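Local coordinates for uncharacterized protein (Parabacteroides distasonis, PDB 4Q34) that is probably an esterase of the alpha/beta hydrolase family, inferred to hydrolyse ester bonds, although its substrate is unknown, at residues P89-A94 / T145-T150; T185-R190 / F234-K239; L6-Q11 / F37-V42; S59-T64 / T297-S302. All blocks are in the same frame, centred on the assembly; numbering follows the deposited sequence. Where two conformers were deposited one is given.

Interaction 1: residues P89-A94 / T145-T150; sequences PRRGNA and TPTIGT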
loop_
_atom_site.group_PDB
_atom_site.type_symbol
_atom_site.label_atom_id
_atom_site.label_comp_id
_atom_site.label_asym_id
_atom_site.label_seq_id
_atom_site.Cartn_x
_atom_site.Cartn_y
_atom_site.Cartn_z
ATOM N N PRO A 89 -2.197 8.462 7.473
ATOM C CA PRO A 89 -2.888 9.480 6.644
ATOM C C PRO A 89 -1.934 10.200 5.701
ATOM O O PRO A 89 -0.838 10.605 6.095
ATOM C CB PRO A 89 -3.451 10.433 7.688
ATOM C CG PRO A 89 -3.720 9.554 8.852
ATOM C CD PRO A 89 -2.452 8.716 8.890
ATOM N N ARG A 90 -2.405 10.378 4.470
ATOM C CA ARG A 90 -1.714 11.126 3.404
ATOM C C ARG A 90 -0.474 10.443 2.840
ATOM O O ARG A 90 0.307 11.081 2.176
ATOM C CB ARG A 90 -1.355 12.538 3.879
ATOM C CG ARG A 90 -2.545 13.262 4.464
ATOM C CD ARG A 90 -2.169 14.572 5.160
ATOM N NE ARG A 90 -3.381 15.224 5.651
ATOM C CZ ARG A 90 -3.412 16.299 6.447
ATOM N NH1 ARG A 90 -2.278 16.873 6.863
ATOM N NH2 ARG A 90 -4.592 16.823 6.802
ATOM N N ARG A 91 -0.300 9.156 3.125
ATOM C CA ARG A 91 0.884 8.415 2.720
ATOM C C ARG A 91 0.516 7.114 1.989
ATOM O O ARG A 91 -0.293 6.282 2.482
ATOM C CB ARG A 91 1.733 8.099 3.934
ATOM C CG ARG A 91 3.144 7.660 3.612
ATOM C CD ARG A 91 4.034 8.783 3.070
ATOM N NE ARG A 91 4.251 9.892 3.998
ATOM C CZ ARG A 91 5.027 9.881 5.089
ATOM N NH1 ARG A 91 5.668 8.774 5.510
ATOM N NH2 ARG A 91 5.128 10.989 5.813
ATOM N N GLY A 92 1.131 6.885 0.844
ATOM C CA GLY A 92 0.989 5.593 0.134
ATOM C C GLY A 92 -0.461 5.263 -0.198
ATOM O O GLY A 92 -1.132 6.083 -0.771
ATOM N N ASN A 93 -0.924 4.066 0.210
ATOM C CA ASN A 93 -2.309 3.648 -0.027
ATOM C C ASN A 93 -3.344 4.543 0.670
ATOM O O ASN A 93 -4.532 4.525 0.323
ATOM C CB ASN A 93 -2.490 2.225 0.463
ATOM C CG ASN A 93 -1.773 1.192 -0.408
ATOM O OD1 ASN A 93 -1.369 1.458 -1.528
ATOM N ND2 ASN A 93 -1.663 -0.028 0.118
ATOM N N ALA A 94 -2.881 5.307 1.662
ATOM C CA ALA A 94 -3.731 6.316 2.329
ATOM C C ALA A 94 -3.526 7.686 1.718
ATOM O O ALA A 94 -3.629 8.677 2.410
ATOM C CB ALA A 94 -3.450 6.340 3.817
ATOM N N THR A 145 7.876 7.123 -0.525
ATOM C CA THR A 145 6.624 7.570 -1.159
ATOM C C THR A 145 6.281 8.938 -0.544
ATOM O O THR A 145 6.582 9.170 0.614
ATOM C CB THR A 145 5.512 6.493 -0.998
ATOM O OG1 THR A 145 4.531 6.648 -2.007
ATOM C CG2 THR A 145 4.856 6.511 0.331
ATOM N N PRO A 146 5.625 9.847 -1.308
ATOM C CA PRO A 146 5.408 11.201 -0.843
ATOM C C PRO A 146 4.189 11.375 0.063
ATOM O O PRO A 146 3.308 10.517 0.107
ATOM C CB PRO A 146 5.271 11.998 -2.142
ATOM C CG PRO A 146 4.658 10.985 -3.090
ATOM C CD PRO A 146 5.310 9.697 -2.745
ATOM N N THR A 147 4.190 12.456 0.828
ATOM C CA THR A 147 3.051 12.881 1.624
ATOM C C THR A 147 2.128 13.707 0.766
ATOM O O THR A 147 2.520 14.742 0.208
ATOM C CB THR A 147 3.542 13.673 2.845
ATOM O OG1 THR A 147 4.363 12.801 3.651
ATOM C CG2 THR A 147 2.406 14.248 3.659
ATOM N N ILE A 148 0.870 13.283 0.701
ATOM C CA ILE A 148 -0.111 13.936 -0.157
ATOM C C ILE A 148 -0.870 14.960 0.682
ATOM O O ILE A 148 -2.062 14.821 1.013
ATOM C CB ILE A 148 -1.049 12.915 -0.856
ATOM C CG1 ILE A 148 -0.260 11.704 -1.404
ATOM C CG2 ILE A 148 -1.826 13.586 -1.969
ATOM C CD1 ILE A 148 0.951 12.053 -2.249
ATOM N N GLY A 149 -0.148 16.002 1.046
ATOM C CA GLY A 149 -0.621 17.015 1.968
ATOM C C GLY A 149 0.541 17.499 2.810
ATOM O O GLY A 149 1.708 17.432 2.372
ATOM N N THR A 150 0.224 17.999 4.007
ATOM C CA THR A 150 1.211 18.527 4.952
ATOM C C THR A 150 1.396 17.571 6.100
ATOM O O THR A 150 0.509 16.767 6.405
ATOM C CB THR A 150 0.757 19.877 5.576
ATOM O OG1 THR A 150 -0.510 19.722 6.255
ATOM C CG2 THR A 150 0.665 20.916 4.518
HETATM O O HOH W 1 2.383 8.384 -1.161
#

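Interaction 2: residues T185-R190 / F234-K239; sequences TLLKTR and FMEYTK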
loop_
_atom_site.group_PDB
_atom_site.type_symbol
_atom_site.label_atom_id
_atom_site.label_comp_id
_atom_site.label_asym_id
_atom_site.label_seq_id
_atom_site.Cartn_x
_atom_site.Cartn_y
_atom_site.Cartn_z
ATOM N N THR A 185 -0.244 9.746 20.099
ATOM C CA THR A 185 -1.302 8.746 20.083
ATOM C C THR A 185 -1.575 8.264 21.524
ATOM O O THR A 185 -2.743 7.986 21.885
ATOM C CB THR A 185 -0.933 7.582 19.179
ATOM O OG1 THR A 185 -0.562 8.057 17.890
ATOM C CG2 THR A 185 -2.109 6.613 19.022
ATOM N N LEU A 186 -0.536 8.172 22.357
ATOM C CA LEU A 186 -0.689 7.736 23.727
ATOM C C LEU A 186 -1.726 8.574 24.512
ATOM O O LEU A 186 -2.431 8.066 25.391
ATOM C CB LEU A 186 0.685 7.719 24.440
ATOM C CG LEU A 186 0.706 7.118 25.855
ATOM C CD1 LEU A 186 0.471 5.614 25.801
ATOM C CD2 LEU A 186 2.033 7.380 26.565
ATOM N N LEU A 187 -1.841 9.856 24.165
ATOM C CA LEU A 187 -2.691 10.797 24.844
ATOM C C LEU A 187 -4.122 10.715 24.353
ATOM O O LEU A 187 -4.983 11.456 24.836
ATOM C CB LEU A 187 -2.182 12.216 24.569
ATOM C CG LEU A 187 -0.702 12.447 24.934
ATOM C CD1 LEU A 187 -0.399 13.908 24.650
ATOM C CD2 LEU A 187 -0.448 12.129 26.395
ATOM N N LYS A 188 -4.385 9.812 23.400
ATOM C CA LYS A 188 -5.663 9.740 22.681
ATOM C C LYS A 188 -6.378 8.416 22.729
ATOM O O LYS A 188 -7.450 8.290 22.149
ATOM C CB LYS A 188 -5.423 9.994 21.181
ATOM C CG LYS A 188 -4.916 11.353 20.911
ATOM C CD LYS A 188 -4.770 11.572 19.422
ATOM C CE LYS A 188 -4.434 13.016 19.289
ATOM N NZ LYS A 188 -4.414 13.497 17.911
ATOM N N THR A 189 -5.782 7.431 23.377
ATOM C CA THR A 189 -6.373 6.112 23.466
ATOM C C THR A 189 -5.935 5.478 24.770
ATOM O O THR A 189 -4.855 5.787 25.271
ATOM C CB THR A 189 -5.983 5.243 22.261
ATOM O OG1 THR A 189 -6.597 3.952 22.394
ATOM C CG2 THR A 189 -4.484 4.993 22.193
ATOM N N ARG A 190 -6.803 4.620 25.317
ATOM C CA ARG A 190 -6.503 3.762 26.456
ATOM C C ARG A 190 -5.795 2.477 26.061
ATOM O O ARG A 190 -5.220 1.796 26.908
ATOM C CB ARG A 190 -7.808 3.396 27.186
ATOM C CG ARG A 190 -8.402 4.514 28.024
ATOM C CD ARG A 190 -7.750 4.635 29.402
ATOM N NE ARG A 190 -8.203 3.602 30.330
ATOM C CZ ARG A 190 -7.721 3.454 31.559
ATOM N NH1 ARG A 190 -6.777 4.273 32.003
ATOM N NH2 ARG A 190 -8.183 2.494 32.338
ATOM N N PHE A 234 2.966 15.260 30.756
ATOM C CA PHE A 234 4.267 14.576 30.896
ATOM C C PHE A 234 4.109 13.296 31.697
ATOM O O PHE A 234 4.674 12.269 31.314
ATOM C CB PHE A 234 5.283 15.501 31.543
ATOM C CG PHE A 234 6.672 14.899 31.653
ATOM C CD1 PHE A 234 7.418 14.661 30.500
ATOM C CD2 PHE A 234 7.217 14.583 32.898
ATOM C CE1 PHE A 234 8.693 14.144 30.575
ATOM C CE2 PHE A 234 8.515 14.039 32.981
ATOM C CZ PHE A 234 9.232 13.833 31.820
HETATM N N MSE A 235 3.300 13.340 32.764
HETATM C CA MSE A 235 3.097 12.145 33.609
HETATM C C MSE A 235 2.452 11.004 32.867
HETATM O O MSE A 235 2.572 9.843 33.289
HETATM C CB MSE A 235 2.263 12.436 34.870
HETATM C CG MSE A 235 2.951 13.416 35.803
HETATM SE SE MSE A 235 4.632 12.700 36.605
HETATM C CE MSE A 235 3.843 11.035 37.341
ATOM N N GLU A 236 1.739 11.282 31.770
ATOM C CA GLU A 236 1.143 10.185 30.998
ATOM C C GLU A 236 2.190 9.232 30.442
ATOM O O GLU A 236 1.915 8.044 30.323
ATOM C CB GLU A 236 0.187 10.664 29.872
ATOM C CG GLU A 236 -0.834 11.736 30.242
ATOM C CD GLU A 236 -2.001 11.271 31.086
ATOM O OE1 GLU A 236 -2.055 10.063 31.431
ATOM O OE2 GLU A 236 -2.866 12.146 31.400
ATOM N N TYR A 237 3.434 9.700 30.203
ATOM C CA TYR A 237 4.471 8.863 29.635
ATOM C C TYR A 237 5.137 7.937 30.679
ATOM O O TYR A 237 6.038 7.189 30.336
ATOM C CB TYR A 237 5.524 9.728 28.916
ATOM C CG TYR A 237 4.847 10.507 27.797
ATOM C CD1 TYR A 237 4.563 9.898 26.600
ATOM C CD2 TYR A 237 4.494 11.835 27.950
ATOM C CE1 TYR A 237 3.868 10.565 25.585
ATOM C CE2 TYR A 237 3.834 12.511 26.948
ATOM C CZ TYR A 237 3.519 11.878 25.769
ATOM O OH TYR A 237 2.881 12.591 24.754
ATOM N N THR A 238 4.693 8.041 31.944
ATOM C CA THR A 238 5.147 7.167 33.005
ATOM C C THR A 238 4.288 5.934 33.106
ATOM O O THR A 238 4.595 5.079 33.926
ATOM C CB THR A 238 5.158 7.828 34.414
ATOM O OG1 THR A 238 3.810 8.066 34.878
ATOM C CG2 THR A 238 5.991 9.121 34.438
ATOM N N LYS A 239 3.188 5.886 32.361
ATOM C CA LYS A 239 2.117 4.928 32.649
ATOM C C LYS A 239 2.195 3.618 31.851
ATOM O O LYS A 239 1.459 2.695 32.156
ATOM C CB LYS A 239 0.765 5.615 32.418
ATOM C CG LYS A 239 0.488 6.693 33.484
ATOM C CD LYS A 239 -0.817 7.412 33.214
ATOM C CE LYS A 239 -0.969 8.613 34.137
ATOM N NZ LYS A 239 -2.289 9.260 33.934
#

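Interaction 3: residues L6-Q11 / F37-V42; sequences LMVDEQ and FYQKPV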
loop_
_atom_site.group_PDB
_atom_site.type_symbol
_atom_site.label_atom_id
_atom_site.label_comp_id
_atom_site.label_asym_id
_atom_site.label_seq_id
_atom_site.Cartn_x
_atom_site.Cartn_y
_atom_site.Cartn_z
ATOM N N LEU A 6 3.914 -19.822 7.365
ATOM C CA LEU A 6 3.178 -18.892 8.195
ATOM C C LEU A 6 1.726 -19.369 8.153
ATOM O O LEU A 6 1.186 -19.556 7.064
ATOM C CB LEU A 6 3.308 -17.483 7.657
ATOM C CG LEU A 6 4.707 -16.901 7.641
ATOM C CD1 LEU A 6 4.762 -15.713 6.688
ATOM C CD2 LEU A 6 5.075 -16.475 9.055
HETATM N N MSE A 7 1.175 -19.652 9.331
HETATM C CA MSE A 7 -0.182 -20.198 9.457
HETATM C C MSE A 7 -1.074 -19.014 9.758
HETATM O O MSE A 7 -1.191 -18.553 10.902
HETATM C CB MSE A 7 -0.241 -21.330 10.495
HETATM C CG MSE A 7 0.739 -22.450 10.145
HETATM SE SE MSE A 7 0.620 -23.917 11.452
HETATM C CE MSE A 7 -1.333 -24.202 11.457
ATOM N N VAL A 8 -1.711 -18.504 8.724
ATOM C CA VAL A 8 -2.536 -17.285 8.841
ATOM C C VAL A 8 -4.014 -17.632 9.059
ATOM O O VAL A 8 -4.677 -18.120 8.194
ATOM C CB VAL A 8 -2.344 -16.380 7.606
ATOM C CG1 VAL A 8 -3.203 -15.126 7.732
ATOM C CG2 VAL A 8 -0.867 -16.021 7.430
ATOM N N ASP A 9 -4.506 -17.353 10.249
ATOM C CA ASP A 9 -5.891 -17.612 10.634
ATOM C C ASP A 9 -6.850 -16.594 9.967
ATOM O O ASP A 9 -7.948 -16.938 9.552
ATOM C CB ASP A 9 -5.966 -17.457 12.162
ATOM C CG ASP A 9 -7.126 -18.149 12.777
ATOM O OD1 ASP A 9 -7.777 -18.987 12.113
ATOM O OD2 ASP A 9 -7.337 -17.840 13.965
ATOM N N GLU A 10 -6.368 -15.368 9.813
ATOM C CA GLU A 10 -7.175 -14.273 9.295
ATOM C C GLU A 10 -6.209 -13.260 8.698
ATOM O O GLU A 10 -5.134 -13.005 9.241
ATOM C CB GLU A 10 -8.015 -13.618 10.419
ATOM C CG GLU A 10 -9.090 -12.622 9.993
ATOM C CD GLU A 10 -9.874 -12.019 11.191
ATOM O OE1 GLU A 10 -10.138 -12.746 12.191
ATOM O OE2 GLU A 10 -10.238 -10.817 11.118
ATOM N N GLN A 11 -6.621 -12.654 7.608
ATOM C CA GLN A 11 -5.901 -11.472 7.111
ATOM C C GLN A 11 -6.812 -10.599 6.315
ATOM O O GLN A 11 -7.783 -11.060 5.737
ATOM C CB GLN A 11 -4.652 -11.864 6.297
ATOM C CG GLN A 11 -4.981 -12.542 4.976
ATOM C CD GLN A 11 -3.765 -12.766 4.096
ATOM O OE1 GLN A 11 -2.644 -12.961 4.598
ATOM N NE2 GLN A 11 -3.991 -12.822 2.804
ATOM N N PHE A 37 -3.079 -3.100 6.799
ATOM C CA PHE A 37 -3.135 -4.505 6.394
ATOM C C PHE A 37 -2.748 -5.309 7.623
ATOM O O PHE A 37 -1.768 -4.974 8.291
ATOM C CB PHE A 37 -2.153 -4.781 5.252
ATOM C CG PHE A 37 -2.122 -6.217 4.828
ATOM C CD1 PHE A 37 -3.046 -6.735 3.944
ATOM C CD2 PHE A 37 -1.114 -7.058 5.299
ATOM C CE1 PHE A 37 -3.002 -8.087 3.554
ATOM C CE2 PHE A 37 -1.062 -8.396 4.904
ATOM C CZ PHE A 37 -1.995 -8.906 4.029
ATOM N N TYR A 38 -3.495 -6.372 7.929
ATOM C CA TYR A 38 -3.259 -7.108 9.147
ATOM C C TYR A 38 -3.247 -8.599 8.890
ATOM O O TYR A 38 -3.889 -9.106 7.969
ATOM C CB TYR A 38 -4.295 -6.764 10.241
ATOM C CG TYR A 38 -5.642 -7.422 9.984
ATOM C CD1 TYR A 38 -6.584 -6.822 9.148
ATOM C CD2 TYR A 38 -5.938 -8.683 10.510
ATOM C CE1 TYR A 38 -7.795 -7.436 8.870
ATOM C CE2 TYR A 38 -7.143 -9.296 10.236
ATOM C CZ TYR A 38 -8.059 -8.678 9.410
ATOM O OH TYR A 38 -9.263 -9.308 9.163
ATOM N N GLN A 39 -2.514 -9.305 9.737
ATOM C CA GLN A 39 -2.545 -10.773 9.704
ATOM C C GLN A 39 -2.573 -11.287 11.114
ATOM O O GLN A 39 -1.801 -10.808 11.967
ATOM C CB GLN A 39 -1.269 -11.271 8.989
ATOM C CG GLN A 39 -1.132 -10.808 7.555
ATOM C CD GLN A 39 0.070 -11.396 6.865
ATOM O OE1 GLN A 39 1.230 -11.038 7.156
ATOM N NE2 GLN A 39 -0.189 -12.252 5.900
ATOM N N LYS A 40 -3.477 -12.247 11.379
ATOM C CA LYS A 40 -3.613 -12.895 12.671
ATOM C C LYS A 40 -3.146 -14.337 12.505
ATOM O O LYS A 40 -3.692 -15.074 11.674
ATOM C CB LYS A 40 -5.084 -12.931 13.120
ATOM C CG LYS A 40 -5.740 -11.573 13.133
ATOM C CD LYS A 40 -6.968 -11.550 14.037
ATOM C CE LYS A 40 -7.653 -10.186 13.972
ATOM N NZ LYS A 40 -9.038 -10.217 14.532
ATOM N N PRO A 41 -2.112 -14.736 13.235
ATOM C CA PRO A 41 -1.666 -16.120 13.199
ATOM C C PRO A 41 -2.547 -17.048 14.000
ATOM O O PRO A 41 -3.271 -16.619 14.916
ATOM C CB PRO A 41 -0.277 -16.059 13.791
ATOM C CG PRO A 41 -0.319 -14.907 14.762
ATOM C CD PRO A 41 -1.364 -13.933 14.219
ATOM N N VAL A 42 -2.505 -18.317 13.633
ATOM C CA VAL A 42 -3.045 -19.362 14.485
ATOM C C VAL A 42 -2.369 -19.283 15.843
ATOM O O VAL A 42 -1.147 -19.124 15.938
ATOM C CB VAL A 42 -2.840 -20.752 13.863
ATOM C CG1 VAL A 42 -3.233 -21.888 14.834
ATOM C CG2 VAL A 42 -3.671 -20.885 12.594
HETATM O O HOH W 2 -5.701 -16.325 15.486
#

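Interaction 4: residues S59-T64 / T297-S302; sequences SKTWET and THFPMS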
loop_
_atom_site.group_PDB
_atom_site.type_symbol
_atom_site.label_atom_id
_atom_site.label_comp_id
_atom_site.label_asym_id
_atom_site.label_seq_id
_atom_site.Cartn_x
_atom_site.Cartn_y
_atom_site.Cartn_z
ATOM N N SER A 59 4.449 1.403 4.946
ATOM C CA SER A 59 4.486 0.115 5.610
ATOM C C SER A 59 5.700 -0.727 5.229
ATOM O O SER A 59 6.088 -1.591 6.012
ATOM C CB SER A 59 3.207 -0.655 5.277
ATOM O OG SER A 59 3.093 -0.905 3.896
ATOM N N LYS A 60 6.246 -0.534 4.019
ATOM C CA LYS A 60 7.431 -1.255 3.547
ATOM C C LYS A 60 8.634 -1.206 4.501
ATOM O O LYS A 60 9.437 -2.143 4.522
ATOM C CB LYS A 60 7.788 -0.722 2.148
ATOM C CG LYS A 60 8.926 -1.348 1.384
ATOM C CD LYS A 60 8.949 -2.834 1.347
ATOM C CE LYS A 60 9.495 -3.376 0.034
ATOM N NZ LYS A 60 10.612 -4.281 0.232
ATOM N N THR A 61 8.696 -0.165 5.330
ATOM C CA THR A 61 9.636 -0.079 6.444
ATOM C C THR A 61 9.803 -1.403 7.155
ATOM O O THR A 61 10.879 -1.779 7.507
ATOM C CB THR A 61 9.165 0.951 7.468
ATOM O OG1 THR A 61 9.067 2.230 6.821
ATOM C CG2 THR A 61 10.111 1.033 8.649
ATOM N N TRP A 62 8.691 -2.074 7.365
ATOM C CA TRP A 62 8.596 -3.283 8.165
ATOM C C TRP A 62 8.394 -4.562 7.371
ATOM O O TRP A 62 8.237 -5.625 7.978
ATOM C CB TRP A 62 7.350 -3.131 9.087
ATOM C CG TRP A 62 7.258 -1.849 9.791
ATOM C CD1 TRP A 62 6.448 -0.798 9.474
ATOM C CD2 TRP A 62 7.980 -1.462 10.959
ATOM N NE1 TRP A 62 6.657 0.234 10.356
ATOM C CE2 TRP A 62 7.602 -0.147 11.274
ATOM C CE3 TRP A 62 8.954 -2.098 11.756
ATOM C CZ2 TRP A 62 8.110 0.530 12.400
ATOM C CZ3 TRP A 62 9.433 -1.449 12.879
ATOM C CH2 TRP A 62 9.047 -0.134 13.173
ATOM N N GLU A 63 8.354 -4.471 6.041
ATOM C CA GLU A 63 8.111 -5.608 5.173
ATOM C C GLU A 63 9.466 -6.211 4.707
ATOM O O GLU A 63 10.460 -6.153 5.411
ATOM C CB GLU A 63 7.219 -5.197 3.999
ATOM C CG GLU A 63 5.898 -4.611 4.449
ATOM C CD GLU A 63 5.061 -3.950 3.337
ATOM O OE1 GLU A 63 5.495 -3.968 2.160
ATOM O OE2 GLU A 63 3.937 -3.435 3.642
ATOM N N THR A 64 9.499 -6.781 3.513
ATOM C CA THR A 64 10.743 -7.307 2.975
ATOM C C THR A 64 11.817 -6.237 3.006
ATOM O O THR A 64 11.570 -5.059 2.665
ATOM C CB THR A 64 10.547 -7.839 1.526
ATOM O OG1 THR A 64 9.417 -8.735 1.495
ATOM C CG2 THR A 64 11.753 -8.556 1.037
ATOM N N THR A 297 22.082 0.795 11.002
ATOM C CA THR A 297 21.702 2.022 10.356
ATOM C C THR A 297 20.475 2.588 11.104
ATOM O O THR A 297 20.091 2.134 12.160
ATOM C CB THR A 297 21.363 1.762 8.856
ATOM O OG1 THR A 297 20.089 1.062 8.775
ATOM C CG2 THR A 297 22.467 0.952 8.181
ATOM N N HIS A 298 19.912 3.637 10.550
ATOM C CA HIS A 298 18.667 4.218 11.037
ATOM C C HIS A 298 17.502 3.272 10.897
ATOM O O HIS A 298 16.534 3.524 11.534
ATOM C CB HIS A 298 18.410 5.495 10.264
ATOM C CG HIS A 298 17.112 6.165 10.570
ATOM N ND1 HIS A 298 16.809 6.652 11.821
ATOM C CD2 HIS A 298 16.097 6.534 9.763
ATOM C CE1 HIS A 298 15.614 7.222 11.785
ATOM N NE2 HIS A 298 15.160 7.150 10.546
ATOM N N PHE A 299 17.623 2.204 10.092
ATOM C CA PHE A 299 16.554 1.174 9.971
ATOM C C PHE A 299 16.979 -0.199 10.532
ATOM O O PHE A 299 17.161 -1.147 9.762
ATOM C CB PHE A 299 16.150 0.932 8.530
ATOM C CG PHE A 299 15.444 2.053 7.867
ATOM C CD1 PHE A 299 16.106 3.199 7.516
ATOM C CD2 PHE A 299 14.129 1.942 7.486
ATOM C CE1 PHE A 299 15.462 4.237 6.896
ATOM C CE2 PHE A 299 13.479 2.968 6.832
ATOM C CZ PHE A 299 14.156 4.138 6.547
ATOM N N PRO A 300 17.125 -0.303 11.850
ATOM C CA PRO A 300 17.604 -1.588 12.384
ATOM C C PRO A 300 16.686 -2.758 12.111
ATOM O O PRO A 300 17.156 -3.903 12.004
ATOM C CB PRO A 300 17.678 -1.328 13.899
ATOM C CG PRO A 300 17.833 0.145 14.024
ATOM C CD PRO A 300 17.035 0.714 12.904
HETATM N N MSE A 301 15.403 -2.480 11.949
HETATM C CA MSE A 301 14.417 -3.526 11.638
HETATM C C MSE A 301 14.601 -4.152 10.305
HETATM O O MSE A 301 14.061 -5.234 10.090
HETATM C CB MSE A 301 12.941 -2.991 11.801
HETATM C CG MSE A 301 12.461 -2.042 10.683
HETATM SE SE MSE A 301 13.306 -0.304 10.542
HETATM C CE MSE A 301 12.785 0.370 12.244
ATOM N N SER A 302 15.332 -3.524 9.364
ATOM C CA SER A 302 15.548 -4.124 8.013
ATOM C C SER A 302 17.025 -4.383 7.698
ATOM O O SER A 302 17.366 -4.838 6.611
ATOM C CB SER A 302 14.884 -3.280 6.900
ATOM O OG SER A 302 15.335 -1.922 6.889
HETATM O O HOH W 3 13.075 -0.997 5.872
#

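Interaction 1: residues P89-A94 / T145-T150
The dense part of this contact is where Arg90 and Arg91 lie against Thr147 and Ile148. The backbone N of Ile148 donates a hydrogen bond to Arg90 O over 2.7 Å, nearly straight (173° at the hydrogen), while CA of Thr147 packs against the same oxygen. Arg91 reaches Thr147 from the next position. Its CG is anti to the backbone N (chi1 -165°), and bends at chi2 and chi3 fold the chain back over Thr145, bringing CD to 3.7 Å from Thr145 CG2. The guanidinium then grips Thr147 OG1 side-on: NE and NH2 each lie 2.9 Å from that one hydroxyl oxygen. Because two N-H groups converge on one atom, which also sits out of the guanidinium plane, both bonds are bent. NH1 turns the other way, to the carbonyl oxygens of Gly54 and Gln57. Both segments are loops of the alpha/beta hydrolase fold: 89-94 follows strand 83-87, and the loop 145-150 leads into helix 153-167, bent by an inverse gamma turn centred on Ile148. Toward Thr150 the packing thins and the surface is near. The extended Arg90 chain runs alongside that residue, and NH1 meets Thr150 O at 2.8 Å, close to the guanidinium plane. Glu99 takes both Arg90 NH1 and Thr150 OG1, whereas Arg90 NH2 pairs with Asp32. At the other end, direct contact gives way to water: one molecule accepts from Gly92 N at 2.8 Å, donates to Pro146 O and also bonds to Thr145 OG1. Asn93 of the second subunit packs on Thr145 here.

Interaction 2: residues T185-R190 / F234-K239
Leu186 and Tyr237 run antiparallel alongside one another. Leu186 CG is anti to the backbone N (chi1 -173°), which sends CD2 across the gap to 3.6 Å from Tyr237 CD1, an oblique approach to the ring. The same methyl also lies 3.8 Å from the carbonyl oxygen of Glu236. Leu187 meets the tyrosine differently, lying roughly square to it near the phenol end: its CD1 is 3.5 Å from Tyr237 OH, and its CD2 comes within 4.0 Å of Tyr237 CZ. No hydrogen bond joins the two segments directly. The phenol is instead fixed by a hydrogen bond to the backbone oxygen of Trp183, in helix 178-185, so a tyrosine from one segment is tied to the helix that runs into the other. In the alpha/beta hydrolase fold these are the approaches to neighbouring parallel strands, 192-198 and 242-246; Tyr237 links the two loops and also touches Leu276 of helix 257-277. Leu187 CD2 also passes over the start of the Glu236 side chain, 3.8 Å from CB. Leu187 and Lys239 both lie at the protein surface. Glu236 bends at chi2 (-74°), which turns its carboxylate toward Lys239 of its own segment. Lys239 NZ closes a salt bridge of 2.6 Å with Glu236 OE1, coming from above the carboxylate plane.

Interaction 3: residues L6-Q11 / F37-V42
Val8 to Gln11 pair antiparallel with Gln39 to Pro41 around a classic beta bulge that sets two residues, Asp9 and Glu10, opposite the single Lys40. The backbone bonds define it. Lys40 O accepts from two successive amides, Asp9 N at 2.8 Å and Glu10 N at 3.3 Å. Lys40 N returns a nearly straight bond of 2.8 Å to Glu10 O, and on the other side of the bulge Val42 N donates to Met7 O at 3.0 Å. The extra residue goes with a corner in the chain: strand 6-8 runs at 102° to strand 37-41, and its Leu6 and Val8 join a strand of the second subunit, carrying the sheet across the interface. Among the polar side chains, Glu10 was deposited in two conformers. In the one considered, it lies beside Lys40 on one face, though OE1 to Lys40 NZ is a long salt bridge of 3.6 Å, and Tyr38 OH donates to the anti lone pair of Glu10 OE2 at 2.7 Å, the carboxylate standing almost perpendicular to the ring. On the opposite face Gln11 and Gln39 also run side by side. Each of them has a further bond across the interface, Gln11 NE2 to Gln39 OE1 of the second subunit and the reverse. Apolar contact is slight, chiefly CB of the selenomethionine Met7 against Val42 CG2. A water joins Asp9 OD2 to Pro41 O. Within the chain, the glutamine pair is joined by Gln39 NE2, which meets Gln11 OE1 at 2.9 Å with the oxygen close to the plane of the Gln39 amide.

Interaction 4: residues S59-T64 / T297-S302
A 3-10 turn over 59-62 brings Thr61 and Trp62 up to the irregular loop 297-302, with CA of Trp62 6.8 Å from CA of Met301. Met301, a selenomethionine whose selenium replaces the natural sulfur, and Thr61 carry nearly equal shares of the contact. Met301 CG sits between the backbone N and the carbonyl carbon (chi1 74°), and two further bends curl the chain over the benzo part of the indole. CG comes within 3.7 Å of Trp62 CE3, while CE rests 3.9 Å from both CZ3 and CH2. The selenium lies above the face of the six-membered ring at 5.0 Å from its centroid, a distant Met-aromatic contact. Over the same face of the indole, Thr61 CG2 touches the selenium at 3.9 Å and, more loosely, the ring of Phe299. The Thr61 hydroxyl turns back to the carbonyl oxygen of Phe58. His298, in the same loop as Met301, hydrogen-bonds Glu199 through ND1 and touches Ser176, an arrangement consistent with the Ser-His-acid triad of alpha/beta hydrolases; Phe299 meets His175 edge-to-face. A water donates to Thr61 O at 2.8 Å and bonds to Ser302 OG at 2.6 Å. Met301 O and Ser302 O bond outside the pair, to Asn306 and Arg69. Between these two segments, then, packing of the methionine chain, a threonine methyl and aromatic rings makes the buried join, with one bridging water instead of direct hydrogen bonds.

Along the chain interaction 3 comes first, joining the N-terminal strands to strand 28-41 before interaction 4 opens; interaction 4 then spans some 230 residues, and interactions 1 and 2 follow one another within that span. Their centres are well separated: about 18 Å between interactions 1 and 4, 20 Å between 3 and 4, and 29 Å between 2 and 3. The large mixed sheet connects them. Strand 28-41 of interaction 3 borders strand 83-87, which runs into the loop of interaction 1, while 185-190 and 234-239 lead into strands 192-198 and 242-246. Interactions 1, 3 and 4 all touch the second subunit; in interaction 4, 59-64 does so while 297-302 carries the probable catalytic His298.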